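PDB 5XC5: probable Rab-related GTPase from Acanthamoeba polyphaga mimivirus, which binds GTP with magnesium as a Rab-type small GTPase and may take part in protein transport. Local coordinates for residues T111-I123 against F138-F152. The protein carries 1 engineered substitution. Numbering follows the deposited sequence.
Sequences TYYILVVANKIDI and FCRDNDCDYVFASSF. With GTP (guanosine-5'-triphosphate), chain B; ACT (acetate ion), chain E.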
loop_
_atom_site.group_PDB
_atom_site.type_symbol
_atom_site.label_atom_id
_atom_site.label_comp_id
_atom_site.label_asym_id
_atom_site.label_seq_id
_atom_site.Cartn_x
_atom_site.Cartn_y
_atom_site.Cartn_z
ATOM N N THR A 111 -11.580 -4.824 -7.167
ATOM C CA THR A 111 -10.896 -4.724 -5.885
ATOM C C THR A 111 -11.869 -5.051 -4.761
ATOM O O THR A 111 -12.995 -4.549 -4.735
ATOM C CB THR A 111 -10.311 -3.325 -5.704
ATOM O OG1 THR A 111 -9.633 -2.938 -6.906
ATOM C CG2 THR A 111 -9.303 -3.310 -4.564
ATOM N N TYR A 112 -11.440 -5.912 -3.845
ATOM C CA TYR A 112 -12.242 -6.292 -2.694
ATOM C C TYR A 112 -11.892 -5.505 -1.441
ATOM O O TYR A 112 -12.751 -5.311 -0.578
ATOM C CB TYR A 112 -12.027 -7.779 -2.411
ATOM C CG TYR A 112 -12.823 -8.323 -1.261
ATOM C CD1 TYR A 112 -14.189 -8.545 -1.388
ATOM C CD2 TYR A 112 -12.210 -8.651 -0.056
ATOM C CE1 TYR A 112 -14.928 -9.060 -0.341
ATOM C CE2 TYR A 112 -12.941 -9.164 1.000
ATOM C CZ TYR A 112 -14.304 -9.368 0.847
ATOM O OH TYR A 112 -15.051 -9.886 1.881
ATOM N N TYR A 113 -10.650 -5.048 -1.325
ATOM C CA TYR A 113 -10.187 -4.402 -0.104
ATOM C C TYR A 113 -9.129 -3.385 -0.491
ATOM O O TYR A 113 -8.130 -3.738 -1.137
ATOM C CB TYR A 113 -9.592 -5.445 0.841
ATOM C CG TYR A 113 -9.122 -4.946 2.198
ATOM C CD1 TYR A 113 -9.970 -4.240 3.054
ATOM C CD2 TYR A 113 -7.840 -5.244 2.643
ATOM C CE1 TYR A 113 -9.531 -3.827 4.319
ATOM C CE2 TYR A 113 -7.398 -4.844 3.887
ATOM C CZ TYR A 113 -8.236 -4.141 4.724
ATOM O OH TYR A 113 -7.750 -3.758 5.956
ATOM N N ILE A 114 -9.362 -2.135 -0.103
ATOM C CA ILE A 114 -8.406 -1.047 -0.265
ATOM C C ILE A 114 -7.977 -0.638 1.134
ATOM O O ILE A 114 -8.825 -0.320 1.974
ATOM C CB ILE A 114 -9.023 0.146 -1.005
ATOM C CG1 ILE A 114 -9.443 -0.264 -2.414
ATOM C CG2 ILE A 114 -8.035 1.283 -1.052
ATOM C CD1 ILE A 114 -10.052 0.887 -3.216
ATOM N N LEU A 115 -6.667 -0.676 1.388
ATOM C CA LEU A 115 -6.093 -0.350 2.688
ATOM C C LEU A 115 -5.147 0.831 2.519
ATOM O O LEU A 115 -4.154 0.734 1.794
ATOM C CB LEU A 115 -5.357 -1.565 3.256
ATOM C CG LEU A 115 -4.621 -1.362 4.581
ATOM C CD1 LEU A 115 -5.553 -0.845 5.663
ATOM C CD2 LEU A 115 -3.973 -2.681 4.998
ATOM N N VAL A 116 -5.490 1.954 3.154
ATOM C CA VAL A 116 -4.641 3.144 3.160
ATOM C C VAL A 116 -3.575 2.965 4.232
ATOM O O VAL A 116 -3.891 2.685 5.392
ATOM C CB VAL A 116 -5.488 4.398 3.433
ATOM C CG1 VAL A 116 -4.591 5.621 3.646
ATOM C CG2 VAL A 116 -6.485 4.632 2.294
ATOM N N VAL A 117 -2.312 3.137 3.849
ATOM C CA VAL A 117 -1.188 2.950 4.757
ATOM C C VAL A 117 -0.602 4.319 5.059
ATOM O O VAL A 117 -0.026 4.967 4.175
ATOM C CB VAL A 117 -0.110 2.030 4.167
ATOM C CG1 VAL A 117 1.063 1.864 5.144
ATOM C CG2 VAL A 117 -0.717 0.681 3.795
ATOM N N ALA A 118 -0.729 4.745 6.312
ATOM C CA ALA A 118 -0.103 5.970 6.798
ATOM C C ALA A 118 1.310 5.591 7.224
ATOM O O ALA A 118 1.518 5.018 8.300
ATOM C CB ALA A 118 -0.916 6.525 7.966
ATOM N N ASN A 119 2.282 5.877 6.363
ATOM C CA ASN A 119 3.645 5.400 6.530
ATOM C C ASN A 119 4.547 6.483 7.113
ATOM O O ASN A 119 4.220 7.676 7.142
ATOM C CB ASN A 119 4.210 4.909 5.193
ATOM C CG ASN A 119 5.376 3.954 5.360
ATOM O OD1 ASN A 119 5.464 3.241 6.346
ATOM N ND2 ASN A 119 6.277 3.933 4.386
ATOM N N LYS A 120 5.715 6.028 7.569
ATOM C CA LYS A 120 6.771 6.850 8.174
ATOM C C LYS A 120 6.422 7.313 9.583
ATOM O O LYS A 120 6.879 8.370 10.031
ATOM C CB LYS A 120 7.257 8.005 7.285
ATOM C CG LYS A 120 7.533 7.573 5.852
ATOM C CD LYS A 120 8.432 8.550 5.146
ATOM C CE LYS A 120 8.604 8.184 3.664
ATOM N NZ LYS A 120 9.504 9.174 2.968
ATOM N N ILE A 121 5.634 6.512 10.307
ATOM C CA ILE A 121 5.236 6.878 11.664
ATOM C C ILE A 121 6.412 6.994 12.626
ATOM O O ILE A 121 6.244 7.539 13.719
ATOM C CB ILE A 121 4.142 5.930 12.206
ATOM C CG1 ILE A 121 4.706 4.519 12.436
ATOM C CG2 ILE A 121 2.932 5.948 11.293
ATOM C CD1 ILE A 121 3.665 3.495 12.895
ATOM N N ASP A 122 7.587 6.479 12.256
ATOM C CA ASP A 122 8.776 6.636 13.084
ATOM C C ASP A 122 9.183 8.093 13.222
ATOM O O ASP A 122 9.832 8.450 14.209
ATOM C CB ASP A 122 9.937 5.842 12.485
ATOM C CG ASP A 122 10.218 6.229 11.042
ATOM O OD1 ASP A 122 9.404 5.860 10.167
ATOM O OD2 ASP A 122 11.237 6.903 10.773
ATOM N N ILE A 123 8.818 8.941 12.257
ATOM C CA ILE A 123 9.166 10.354 12.326
ATOM C C ILE A 123 8.454 10.989 13.513
ATOM O O ILE A 123 7.306 10.649 13.826
ATOM C CB ILE A 123 8.794 11.036 10.998
ATOM C CG1 ILE A 123 9.636 10.447 9.860
ATOM C CG2 ILE A 123 8.955 12.558 11.102
ATOM C CD1 ILE A 123 9.275 10.949 8.485
ATOM N N PHE A 138 -11.290 10.401 6.515
ATOM C CA PHE A 138 -11.172 10.144 5.087
ATOM C C PHE A 138 -11.599 8.720 4.752
ATOM O O PHE A 138 -12.361 8.487 3.809
ATOM C CB PHE A 138 -9.737 10.397 4.608
ATOM C CG PHE A 138 -9.520 9.981 3.188
ATOM C CD1 PHE A 138 -9.780 10.865 2.155
ATOM C CD2 PHE A 138 -9.114 8.690 2.876
ATOM C CE1 PHE A 138 -9.620 10.478 0.842
ATOM C CE2 PHE A 138 -8.959 8.291 1.561
ATOM C CZ PHE A 138 -9.213 9.190 0.542
ATOM N N CYS A 139 -11.098 7.743 5.505
ATOM C CA CYS A 139 -11.403 6.357 5.176
ATOM C C CYS A 139 -12.872 6.036 5.419
ATOM O O CYS A 139 -13.472 5.257 4.668
ATOM C CB CYS A 139 -10.473 5.412 5.938
ATOM S SG CYS A 139 -8.733 5.590 5.450
ATOM N N ARG A 140 -13.470 6.643 6.452
ATOM C CA ARG A 140 -14.888 6.426 6.714
ATOM C C ARG A 140 -15.739 6.855 5.531
ATOM O O ARG A 140 -16.818 6.304 5.318
ATOM C CB ARG A 140 -15.316 7.190 7.968
ATOM C CG ARG A 140 -16.769 6.932 8.411
ATOM C CD ARG A 140 -16.933 5.472 8.777
ATOM N NE ARG A 140 -18.291 5.105 9.177
ATOM C CZ ARG A 140 -19.257 4.796 8.321
ATOM N NH1 ARG A 140 -19.025 4.848 7.018
ATOM N NH2 ARG A 140 -20.455 4.443 8.765
ATOM N N ASP A 141 -15.261 7.819 4.745
ATOM C CA ASP A 141 -16.007 8.395 3.635
ATOM C C ASP A 141 -15.719 7.734 2.295
ATOM O O ASP A 141 -16.439 7.999 1.326
ATOM C CB ASP A 141 -15.680 9.890 3.511
ATOM C CG ASP A 141 -16.229 10.712 4.667
ATOM O OD1 ASP A 141 -17.103 10.206 5.402
ATOM O OD2 ASP A 141 -15.781 11.868 4.834
ATOM N N ASN A 142 -14.701 6.880 2.203
ATOM C CA ASN A 142 -14.231 6.411 0.906
ATOM C C ASN A 142 -14.176 4.891 0.806
ATOM O O ASN A 142 -13.456 4.363 -0.042
ATOM C CB ASN A 142 -12.887 7.054 0.555
ATOM C CG ASN A 142 -13.030 8.530 0.232
ATOM O OD1 ASN A 142 -13.469 8.888 -0.861
ATOM N ND2 ASN A 142 -12.679 9.389 1.180
ATOM N N ASP A 143 -14.919 4.180 1.653
ATOM C CA ASP A 143 -15.068 2.730 1.539
ATOM C C ASP A 143 -13.713 2.025 1.535
ATOM O O ASP A 143 -13.409 1.208 0.666
ATOM C CB ASP A 143 -15.912 2.363 0.316
ATOM C CG ASP A 143 -16.254 0.888 0.249
ATOM O OD1 ASP A 143 -16.309 0.223 1.309
ATOM O OD2 ASP A 143 -16.469 0.395 -0.877
ATOM N N CYS A 144 -12.883 2.365 2.515
ATOM C CA CYS A 144 -11.551 1.791 2.627
ATOM C C CYS A 144 -11.152 1.775 4.095
ATOM O O CYS A 144 -11.770 2.429 4.938
ATOM C CB CYS A 144 -10.524 2.543 1.764
ATOM S SG CYS A 144 -10.285 4.287 2.193
ATOM N N ASP A 145 -10.111 1.009 4.388
ATOM C CA ASP A 145 -9.575 0.837 5.729
ATOM C C ASP A 145 -8.251 1.589 5.826
ATOM O O ASP A 145 -7.725 2.087 4.829
ATOM C CB ASP A 145 -9.393 -0.665 5.987
ATOM C CG ASP A 145 -9.274 -1.024 7.465
ATOM O OD1 ASP A 145 -9.469 -0.169 8.354
ATOM O OD2 ASP A 145 -8.968 -2.207 7.732
ATOM N N TYR A 146 -7.708 1.664 7.040
ATOM C CA TYR A 146 -6.459 2.373 7.281
ATOM C C TYR A 146 -5.597 1.598 8.268
ATOM O O TYR A 146 -6.099 0.807 9.077
ATOM C CB TYR A 146 -6.696 3.782 7.849
ATOM C CG TYR A 146 -7.396 3.751 9.185
ATOM C CD1 TYR A 146 -8.777 3.603 9.256
ATOM C CD2 TYR A 146 -6.680 3.829 10.379
ATOM C CE1 TYR A 146 -9.440 3.547 10.478
ATOM C CE2 TYR A 146 -7.329 3.774 11.608
ATOM C CZ TYR A 146 -8.710 3.632 11.650
ATOM O OH TYR A 146 -9.364 3.578 12.866
ATOM N N VAL A 147 -4.294 1.889 8.226
ATOM C CA VAL A 147 -3.319 1.275 9.119
ATOM C C VAL A 147 -2.128 2.213 9.177
ATOM O O VAL A 147 -1.865 2.959 8.232
ATOM C CB VAL A 147 -2.933 -0.138 8.603
ATOM C CG1 VAL A 147 -2.218 -0.064 7.260
ATOM C CG2 VAL A 147 -2.099 -0.901 9.629
ATOM N N PHE A 148 -1.377 2.148 10.274
ATOM C CA PHE A 148 -0.182 2.964 10.462
ATOM C C PHE A 148 1.063 2.087 10.416
ATOM O O PHE A 148 1.082 0.990 10.989
ATOM C CB PHE A 148 -0.262 3.715 11.793
ATOM C CG PHE A 148 -1.301 4.807 11.797
ATOM C CD1 PHE A 148 -2.638 4.517 12.062
ATOM C CD2 PHE A 148 -0.950 6.110 11.509
ATOM C CE1 PHE A 148 -3.601 5.520 12.051
ATOM C CE2 PHE A 148 -1.904 7.122 11.514
ATOM C CZ PHE A 148 -3.230 6.819 11.783
ATOM N N ALA A 149 2.106 2.565 9.733
ATOM C CA ALA A 149 3.291 1.737 9.551
ATOM C C ALA A 149 4.565 2.567 9.447
ATOM O O ALA A 149 4.541 3.789 9.272
ATOM C CB ALA A 149 3.149 0.840 8.315
ATOM N N SER A 150 5.692 1.866 9.604
ATOM C CA SER A 150 7.013 2.340 9.219
ATOM C C SER A 150 7.699 1.203 8.484
ATOM O O SER A 150 7.722 0.076 8.986
ATOM C CB SER A 150 7.846 2.694 10.450
ATOM O OG SER A 150 9.199 2.937 10.077
ATOM N N SER A 151 8.243 1.500 7.296
ATOM C CA SER A 151 8.937 0.485 6.508
ATOM C C SER A 151 10.058 -0.172 7.292
ATOM O O SER A 151 10.397 -1.333 7.032
ATOM C CB SER A 151 9.553 1.120 5.260
ATOM O OG SER A 151 8.619 1.901 4.526
ATOM N N PHE A 152 10.662 0.558 8.223
ATOM C CA PHE A 152 11.818 0.085 8.971
ATOM C C PHE A 152 11.433 -0.761 10.171
ATOM O O PHE A 152 12.320 -1.309 10.834
ATOM C CB PHE A 152 12.669 1.278 9.430
ATOM C CG PHE A 152 13.028 2.224 8.320
ATOM C CD1 PHE A 152 13.263 1.749 7.042
ATOM C CD2 PHE A 152 13.109 3.592 8.550
ATOM C CE1 PHE A 152 13.582 2.615 6.007
ATOM C CE2 PHE A 152 13.438 4.463 7.519
ATOM C CZ PHE A 152 13.665 3.969 6.249
HETATM P PG GTP B . 8.525 5.698 -5.759
HETATM O O1G GTP B . 8.992 4.346 -6.263
HETATM O O2G GTP B . 9.357 6.820 -6.305
HETATM O O3G GTP B . 7.046 5.919 -5.986
HETATM O O3B GTP B . 8.783 5.815 -4.143
HETATM P PB GTP B . 8.409 4.719 -3.006
HETATM O O1B GTP B . 8.628 3.310 -3.518
HETATM O O2B GTP B . 7.024 4.981 -2.481
HETATM O O3A GTP B . 9.373 5.090 -1.762
HETATM P PA GTP B . 10.757 4.333 -1.371
HETATM O O1A GTP B . 10.464 2.957 -0.761
HETATM O O2A GTP B . 11.735 4.363 -2.565
HETATM O "O5'" GTP B . 11.268 5.286 -0.158
HETATM C "C5'" GTP B . 11.608 6.639 -0.380
HETATM C "C4'" GTP B . 12.527 7.121 0.741
HETATM O "O4'" GTP B . 11.774 7.123 1.944
HETATM C "C3'" GTP B . 13.732 6.228 0.972
HETATM O "O3'" GTP B . 14.869 7.021 1.282
HETATM C "C2'" GTP B . 13.341 5.417 2.187
HETATM O "O2'" GTP B . 14.452 4.999 2.946
HETATM C "C1'" GTP B . 12.452 6.384 2.943
HETATM N N9 GTP B . 11.481 5.630 3.746
HETATM C C8 GTP B . 10.705 4.571 3.350
HETATM N N7 GTP B . 9.940 4.172 4.387
HETATM C C5 GTP B . 10.228 4.969 5.448
HETATM C C6 GTP B . 9.749 5.013 6.752
HETATM O O6 GTP B . 8.886 4.236 7.198
HETATM N N1 GTP B . 10.280 5.972 7.581
HETATM C C2 GTP B . 11.233 6.875 7.158
HETATM N N2 GTP B . 11.686 7.774 8.025
HETATM N N3 GTP B . 11.709 6.847 5.867
HETATM C C4 GTP B . 11.198 5.891 5.049
HETATM C C ACT E . -22.308 3.479 5.895
HETATM O O ACT E . -21.093 3.472 5.629
HETATM O OXT ACT E . -22.674 4.029 6.952
HETATM C CH3 ACT E . -23.284 2.844 4.975
HETATM O O HOH W 1 -12.177 -1.467 0.523
#
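Asp145 OD2 lies at the edge of the Tyr113 ring, in its plane, with the ring and carboxylate planes 57° apart; Tyr113 OH donates to Asp145 OD2 at 2.7 Å, on its anti side, and Lys163 forms a salt bridge to the same oxygen. Phe148 receives Ile121 CG2 at its edge, in the ring plane, while Ala118 CB lies obliquely 3.6 Å from Phe148 CD2. At the nucleotide end the guanine is sandwiched: Phe152 covers one face, with its CE2 3.3 Å from GTP C2, and the extended chain of Lys120 lies along the other, its NZ reaching O4' of the ribose and Gly15 O.

Asp122 reads the guanine edge in the NKxD motif. With CG between the backbone N and the carbonyl carbon (chi1 56°), its carboxylate turns to the base, where OD1 takes GTP N1 at 2.7 Å and OD2 takes GTP N2 at 2.9 Å. Ser150 OG stands between Asp122 OD1 and GTP O6, and Ser151 N donates to O6. Ser151 OG meets GTP N7 at 2.6 Å and accepts a nearly straight bond, 176°, from Asn119 ND2, which also holds Val16 O of the P-loop.

Strands 113-119 and 145-148 run parallel, pairing from Asp145 N on Ile114 O to Ala149 N on Ala118 O. Leu115, Val117 and Val147 share one face, where Val117 meets helix 18-26 and Val147 helix 154-169. On the other, Val116 CG2 lies 3.8 Å from Cys144 SG and near Cys139 of helix 132-141, the connection of the beta-alpha-beta unit. Strand 113-119 pairs on its far side with 81-87, leaving 145-148 outermost.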